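Local structure of putative type 11 methyltransferase (Sulfolobus solfataricus, 3I9F) at residues Asn83-Met88 with Lys131-Trp136; Glu116-Gly121 with Thr149-Gly154. The protein probably transfers methyl groups from S-adenosylmethionine and binds zinc ions. All blocks are in the same frame, centred on the assembly; numbering follows the deposited sequence.

Interaction 1 (Asn83-Met88 with Lys131-Trp136); sequences NSFHDM and KDYMGW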
loop_
_atom_site.group_PDB
_atom_site.type_symbol
_atom_site.label_atom_id
_atom_site.label_comp_id
_atom_site.label_asym_id
_atom_site.label_seq_id
_atom_site.Cartn_x
_atom_site.Cartn_y
_atom_site.Cartn_z
ATOM N N ASN B 83 -6.218 -21.052 -4.019
ATOM C CA ASN B 83 -5.908 -21.589 -5.360
ATOM C C ASN B 83 -4.857 -20.819 -6.066
ATOM O O ASN B 83 -4.925 -20.697 -7.271
ATOM C CB ASN B 83 -7.154 -21.634 -6.220
ATOM C CG ASN B 83 -8.290 -22.339 -5.509
ATOM O OD1 ASN B 83 -8.160 -23.518 -5.105
ATOM N ND2 ASN B 83 -9.362 -21.621 -5.274
ATOM N N SER B 84 -3.908 -20.268 -5.325
ATOM C CA SER B 84 -2.997 -19.296 -5.908
ATOM C C SER B 84 -1.523 -19.627 -5.702
ATOM O O SER B 84 -0.731 -19.182 -6.475
ATOM C CB SER B 84 -3.299 -17.877 -5.407
ATOM O OG SER B 84 -3.106 -17.785 -4.010
ATOM N N PHE B 85 -1.147 -20.371 -4.673
ATOM C CA PHE B 85 0.259 -20.619 -4.420
ATOM C C PHE B 85 0.903 -21.475 -5.488
ATOM O O PHE B 85 2.026 -21.227 -5.887
ATOM C CB PHE B 85 0.459 -21.272 -3.065
ATOM C CG PHE B 85 1.878 -21.359 -2.630
ATOM C CD1 PHE B 85 2.535 -20.241 -2.152
ATOM C CD2 PHE B 85 2.556 -22.571 -2.666
ATOM C CE1 PHE B 85 3.839 -20.314 -1.722
ATOM C CE2 PHE B 85 3.883 -22.669 -2.241
ATOM C CZ PHE B 85 4.529 -21.531 -1.786
ATOM N N HIS B 86 0.197 -22.488 -5.950
ATOM C CA HIS B 86 0.800 -23.465 -6.818
ATOM C C HIS B 86 1.375 -22.892 -8.089
ATOM O O HIS B 86 2.387 -23.379 -8.572
ATOM C CB HIS B 86 -0.141 -24.625 -7.121
ATOM C CG HIS B 86 -1.376 -24.245 -7.861
ATOM N ND1 HIS B 86 -2.600 -24.129 -7.239
ATOM C CD2 HIS B 86 -1.591 -23.990 -9.176
ATOM C CE1 HIS B 86 -3.512 -23.797 -8.137
ATOM N NE2 HIS B 86 -2.928 -23.707 -9.319
ATOM N N ASP B 87 0.815 -21.822 -8.619
ATOM C CA ASP B 87 1.440 -21.254 -9.812
ATOM C C ASP B 87 2.123 -19.914 -9.605
ATOM O O ASP B 87 2.485 -19.258 -10.559
ATOM C CB ASP B 87 0.470 -21.262 -11.005
ATOM C CG ASP B 87 -0.849 -20.569 -10.720
ATOM O OD1 ASP B 87 -1.105 -20.133 -9.563
ATOM O OD2 ASP B 87 -1.648 -20.502 -11.686
ATOM N N MET B 88 2.402 -19.578 -8.353
ATOM C CA MET B 88 2.978 -18.312 -8.010
ATOM C C MET B 88 4.476 -18.297 -8.284
ATOM O O MET B 88 5.195 -19.262 -7.981
ATOM C CB MET B 88 2.723 -18.025 -6.532
ATOM C CG MET B 88 2.673 -16.562 -6.154
ATOM S SD MET B 88 1.969 -16.319 -4.486
ATOM C CE MET B 88 2.840 -14.870 -4.304
ATOM N N LYS B 131 0.948 -32.285 1.636
ATOM C CA LYS B 131 2.337 -32.614 1.871
ATOM C C LYS B 131 3.239 -31.628 1.095
ATOM O O LYS B 131 4.232 -31.164 1.615
ATOM C CB LYS B 131 2.608 -34.070 1.525
ATOM C CG LYS B 131 4.028 -34.493 1.850
ATOM C CD LYS B 131 4.308 -35.950 1.443
ATOM C CE LYS B 131 5.710 -36.407 1.925
ATOM N NZ LYS B 131 6.111 -35.892 3.293
ATOM N N ASP B 132 2.856 -31.298 -0.137
ATOM C CA ASP B 132 3.603 -30.317 -0.946
ATOM C C ASP B 132 3.611 -28.943 -0.291
ATOM O O ASP B 132 4.630 -28.270 -0.267
ATOM C CB ASP B 132 3.043 -30.227 -2.373
ATOM C CG ASP B 132 3.200 -31.539 -3.156
ATOM O OD1 ASP B 132 4.318 -32.136 -3.098
ATOM O OD2 ASP B 132 2.223 -31.966 -3.827
ATOM N N TYR B 133 2.471 -28.544 0.261
ATOM C CA TYR B 133 2.366 -27.269 0.893
ATOM C C TYR B 133 3.321 -27.227 2.063
ATOM O O TYR B 133 4.056 -26.257 2.213
ATOM C CB TYR B 133 0.921 -26.922 1.271
ATOM C CG TYR B 133 0.204 -26.127 0.181
ATOM C CD1 TYR B 133 -0.598 -26.739 -0.744
ATOM C CD2 TYR B 133 0.347 -24.760 0.086
ATOM C CE1 TYR B 133 -1.236 -26.028 -1.719
ATOM C CE2 TYR B 133 -0.297 -24.041 -0.883
ATOM C CZ TYR B 133 -1.073 -24.690 -1.792
ATOM O OH TYR B 133 -1.698 -23.971 -2.801
ATOM N N MET B 134 3.389 -28.277 2.850
ATOM C CA MET B 134 4.209 -28.215 4.069
ATOM C C MET B 134 5.736 -28.288 3.818
ATOM O O MET B 134 6.515 -27.900 4.675
ATOM C CB MET B 134 3.719 -29.236 5.118
ATOM C CG MET B 134 2.179 -29.107 5.415
ATOM S SD MET B 134 1.521 -27.425 5.653
ATOM C CE MET B 134 2.460 -27.076 7.138
ATOM N N GLY B 135 6.154 -28.734 2.640
ATOM C CA GLY B 135 7.518 -28.558 2.190
ATOM C C GLY B 135 7.874 -27.085 2.061
ATOM O O GLY B 135 8.945 -26.692 2.457
ATOM N N TRP B 136 6.968 -26.261 1.542
ATOM C CA TRP B 136 7.205 -24.810 1.440
ATOM C C TRP B 136 6.986 -24.046 2.754
ATOM O O TRP B 136 7.748 -23.122 3.130
ATOM C CB TRP B 136 6.280 -24.198 0.385
ATOM C CG TRP B 136 6.575 -24.699 -0.932
ATOM C CD1 TRP B 136 5.910 -25.681 -1.611
ATOM C CD2 TRP B 136 7.639 -24.294 -1.759
ATOM N NE1 TRP B 136 6.506 -25.910 -2.806
ATOM C CE2 TRP B 136 7.576 -25.069 -2.927
ATOM C CE3 TRP B 136 8.672 -23.369 -1.615
ATOM C CZ2 TRP B 136 8.489 -24.921 -3.982
ATOM C CZ3 TRP B 136 9.575 -23.222 -2.656
ATOM C CH2 TRP B 136 9.483 -24.013 -3.820
HETATM O O HOH W 1 -3.098 -21.785 -2.643
#
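Phe85 opens a type I turn that ends at Met88 and faces helix 130-136 through side chains, the nearest alpha carbons, those of His86 and Tyr133, being 8.7 Å apart. The Phe85 ring reaches the helix because CG is anti to the backbone N (chi1 -171°), which carries CE2 and CZ toward it. There its edge meets Trp136 edge-to-face: Phe85 CE2 lies 3.6 Å from Trp136 CG, over one face of the indole near the rim, and the ring planes meet at 69°. Tyr133 runs past Phe85 in the opposite direction, its CE2 3.6 Å from Phe85 CB and the two ring planes inclined at 39°. The resulting aromatic cluster joins the loop after strand 76-82, the fourth strand of the Rossmann-like methyltransferase sheet, to helix 130-136, which follows strand 106-113. Phe81 and Phe137 add further rings against Phe85, and Val94 and Ile95 of helix 91-101 also touch it. Replacing Phe85 by alanine would probably leave the indole face of Trp136 without its edge partner and a gap among these rings. At its polar end, Tyr133 OH accepts from a water 2.6 Å away, and that water accepts from Phe85 N at 3.2 Å. Asp112 OD2 is hydrogen-bonded to both Tyr133 OH and His86 ND1, joining the turn and the helix.

Interaction 2 (Glu116-Gly121 with Thr149-Gly154); sequences ENTGIG and TPYHFG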
loop_
_atom_site.group_PDB
_atom_site.type_symbol
_atom_site.label_atom_id
_atom_site.label_comp_id
_atom_site.label_asym_id
_atom_site.label_seq_id
_atom_site.Cartn_x
_atom_site.Cartn_y
_atom_site.Cartn_z
ATOM N N GLU B 116 -5.536 -34.831 -7.613
ATOM C CA GLU B 116 -6.082 -35.990 -8.322
ATOM C C GLU B 116 -6.809 -35.430 -9.510
ATOM O O GLU B 116 -6.971 -34.219 -9.606
ATOM C CB GLU B 116 -7.030 -36.834 -7.459
ATOM C CG GLU B 116 -7.975 -36.053 -6.535
ATOM C CD GLU B 116 -8.916 -36.981 -5.697
ATOM O OE1 GLU B 116 -8.945 -36.844 -4.432
ATOM O OE2 GLU B 116 -9.620 -37.842 -6.319
ATOM N N ASN B 117 -7.238 -36.281 -10.442
ATOM C CA ASN B 117 -7.929 -35.742 -11.607
ATOM C C ASN B 117 -9.399 -35.596 -11.294
ATOM O O ASN B 117 -10.117 -36.569 -11.239
ATOM C CB ASN B 117 -7.718 -36.563 -12.878
ATOM C CG ASN B 117 -8.171 -35.783 -14.144
ATOM O OD1 ASN B 117 -8.660 -34.617 -14.058
ATOM N ND2 ASN B 117 -7.997 -36.415 -15.323
ATOM N N THR B 118 -9.817 -34.357 -11.052
ATOM C CA THR B 118 -11.187 -34.020 -10.682
ATOM C C THR B 118 -11.938 -33.488 -11.909
ATOM O O THR B 118 -13.076 -33.058 -11.809
ATOM C CB THR B 118 -11.172 -32.953 -9.628
ATOM O OG1 THR B 118 -10.516 -31.793 -10.154
ATOM C CG2 THR B 118 -10.444 -33.436 -8.423
ATOM N N GLY B 119 -11.298 -33.508 -13.070
ATOM C CA GLY B 119 -11.951 -33.148 -14.302
ATOM C C GLY B 119 -12.009 -31.650 -14.440
ATOM O O GLY B 119 -11.494 -31.075 -15.402
ATOM N N ILE B 120 -12.669 -31.002 -13.485
ATOM C CA ILE B 120 -12.608 -29.553 -13.415
ATOM C C ILE B 120 -11.306 -29.183 -12.703
ATOM O O ILE B 120 -10.708 -30.015 -11.986
ATOM C CB ILE B 120 -13.819 -28.908 -12.697
ATOM C CG1 ILE B 120 -14.020 -29.486 -11.301
ATOM C CG2 ILE B 120 -15.090 -29.087 -13.520
ATOM C CD1 ILE B 120 -15.155 -28.794 -10.545
ATOM N N GLY B 121 -10.881 -27.940 -12.960
ATOM C CA GLY B 121 -9.771 -27.303 -12.270
ATOM C C GLY B 121 -8.519 -27.235 -13.128
ATOM O O GLY B 121 -8.549 -27.554 -14.295
ATOM N N THR B 149 -14.815 -27.637 -0.713
ATOM C CA THR B 149 -15.621 -28.283 -1.725
ATOM C C THR B 149 -15.145 -29.727 -1.834
ATOM O O THR B 149 -14.236 -30.123 -1.131
ATOM C CB THR B 149 -15.519 -27.579 -3.095
ATOM O OG1 THR B 149 -14.527 -28.230 -3.901
ATOM C CG2 THR B 149 -15.212 -26.127 -2.951
ATOM N N PRO B 150 -15.775 -30.527 -2.696
ATOM C CA PRO B 150 -15.356 -31.931 -2.797
ATOM C C PRO B 150 -14.150 -32.125 -3.716
ATOM O O PRO B 150 -13.647 -33.258 -3.856
ATOM C CB PRO B 150 -16.587 -32.648 -3.384
ATOM C CG PRO B 150 -17.526 -31.527 -3.897
ATOM C CD PRO B 150 -16.910 -30.193 -3.585
ATOM N N TYR B 151 -13.699 -31.038 -4.346
ATOM C CA TYR B 151 -12.488 -31.069 -5.135
ATOM C C TYR B 151 -11.336 -30.249 -4.538
ATOM O O TYR B 151 -10.251 -30.214 -5.102
ATOM C CB TYR B 151 -12.847 -30.611 -6.538
ATOM C CG TYR B 151 -14.023 -31.402 -7.034
ATOM C CD1 TYR B 151 -13.906 -32.778 -7.226
ATOM C CD2 TYR B 151 -15.251 -30.803 -7.276
ATOM C CE1 TYR B 151 -14.968 -33.532 -7.669
ATOM C CE2 TYR B 151 -16.344 -31.559 -7.725
ATOM C CZ TYR B 151 -16.192 -32.926 -7.907
ATOM O OH TYR B 151 -17.238 -33.707 -8.347
ATOM N N HIS B 152 -11.553 -29.628 -3.389
ATOM C CA HIS B 152 -10.547 -28.776 -2.763
ATOM C C HIS B 152 -10.233 -29.249 -1.365
ATOM O O HIS B 152 -11.042 -29.872 -0.733
ATOM C CB HIS B 152 -11.037 -27.333 -2.645
ATOM C CG HIS B 152 -11.191 -26.625 -3.951
ATOM N ND1 HIS B 152 -12.206 -26.906 -4.834
ATOM C CD2 HIS B 152 -10.495 -25.606 -4.500
ATOM C CE1 HIS B 152 -12.112 -26.108 -5.892
ATOM N NE2 HIS B 152 -11.075 -25.314 -5.719
ATOM N N PHE B 153 -9.041 -28.947 -0.885
ATOM C CA PHE B 153 -8.715 -29.133 0.498
ATOM C C PHE B 153 -8.400 -27.774 1.049
ATOM O O PHE B 153 -8.281 -26.817 0.298
ATOM C CB PHE B 153 -7.562 -30.129 0.693
ATOM C CG PHE B 153 -6.242 -29.663 0.180
ATOM C CD1 PHE B 153 -5.274 -29.217 1.048
ATOM C CD2 PHE B 153 -5.959 -29.708 -1.165
ATOM C CE1 PHE B 153 -4.067 -28.803 0.600
ATOM C CE2 PHE B 153 -4.741 -29.301 -1.632
ATOM C CZ PHE B 153 -3.785 -28.845 -0.745
ATOM N N GLY B 154 -8.296 -27.699 2.368
ATOM C CA GLY B 154 -8.177 -26.438 3.097
ATOM C C GLY B 154 -7.349 -26.663 4.349
ATOM O O GLY B 154 -7.533 -27.647 5.036
#
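Thr118 and Ile120 of the loop 116-121 both lean on the ring of Tyr151. Just before them, Asn117 folds its side chain back on the chain: OD1 accepts from Gly119 N at 3.0 Å, the donor standing well above the carbonyl plane, and this closes an Asx turn. Thr118 then presses its CB to 3.6 Å from Tyr151 CD1, with the methyl CG2 close to the same ring atom at 3.7 Å. With OG1 between the backbone N and the carbonyl carbon (chi1 60°), the hydroxyl donates to Ile120 O at 2.6 Å, tilted 18° from the carbonyl plane, while CG2 remains beside the tyrosine. Arg127 contributes to this polar side, hydrogen-bonding to both Thr118 OG1 and Ile120 O. Gly119 follows with a positive phi, which favours glycine, and Ile120 comes back to the same ring. The Ile120 side chain crosses that of Tyr151 at about a right angle, CD1 coming 3.8 Å from Tyr151 CD2 on the other ring branch from Thr118. Across the contact, Thr149 OG1 accepts from Tyr151 N at 3.0 Å and shares a hydrogen bond with His152 ND1, bonds that probably help hold the backbone at Tyr151. The loop following strand 106-113 is thus packed on an ST turn just before strand 152-159, the antiparallel neighbour of strand 106-113 in the methyltransferase sheet.

Interaction 1 is buried, with three aromatic rings and a bridging water between a loop and a helix, whereas interaction 2 lies at the surface and sets two aliphatic side chains against a single tyrosine. Neither contact has a direct hydrogen bond between its segments; the side-chain hydrogen bonds of interaction 2 lie within each segment, with Arg127 also bonding to 116-121. Both involve strand 106-113: Asp112 bonds to residues of interaction 1, and its backbone pairs with Phe153 of interaction 2. The two contacts also touch directly, since Asn83 OD1 packs 3.2 Å from His152 CD2, and Tyr133 CD1 lies 3.8 Å from Phe153 CZ.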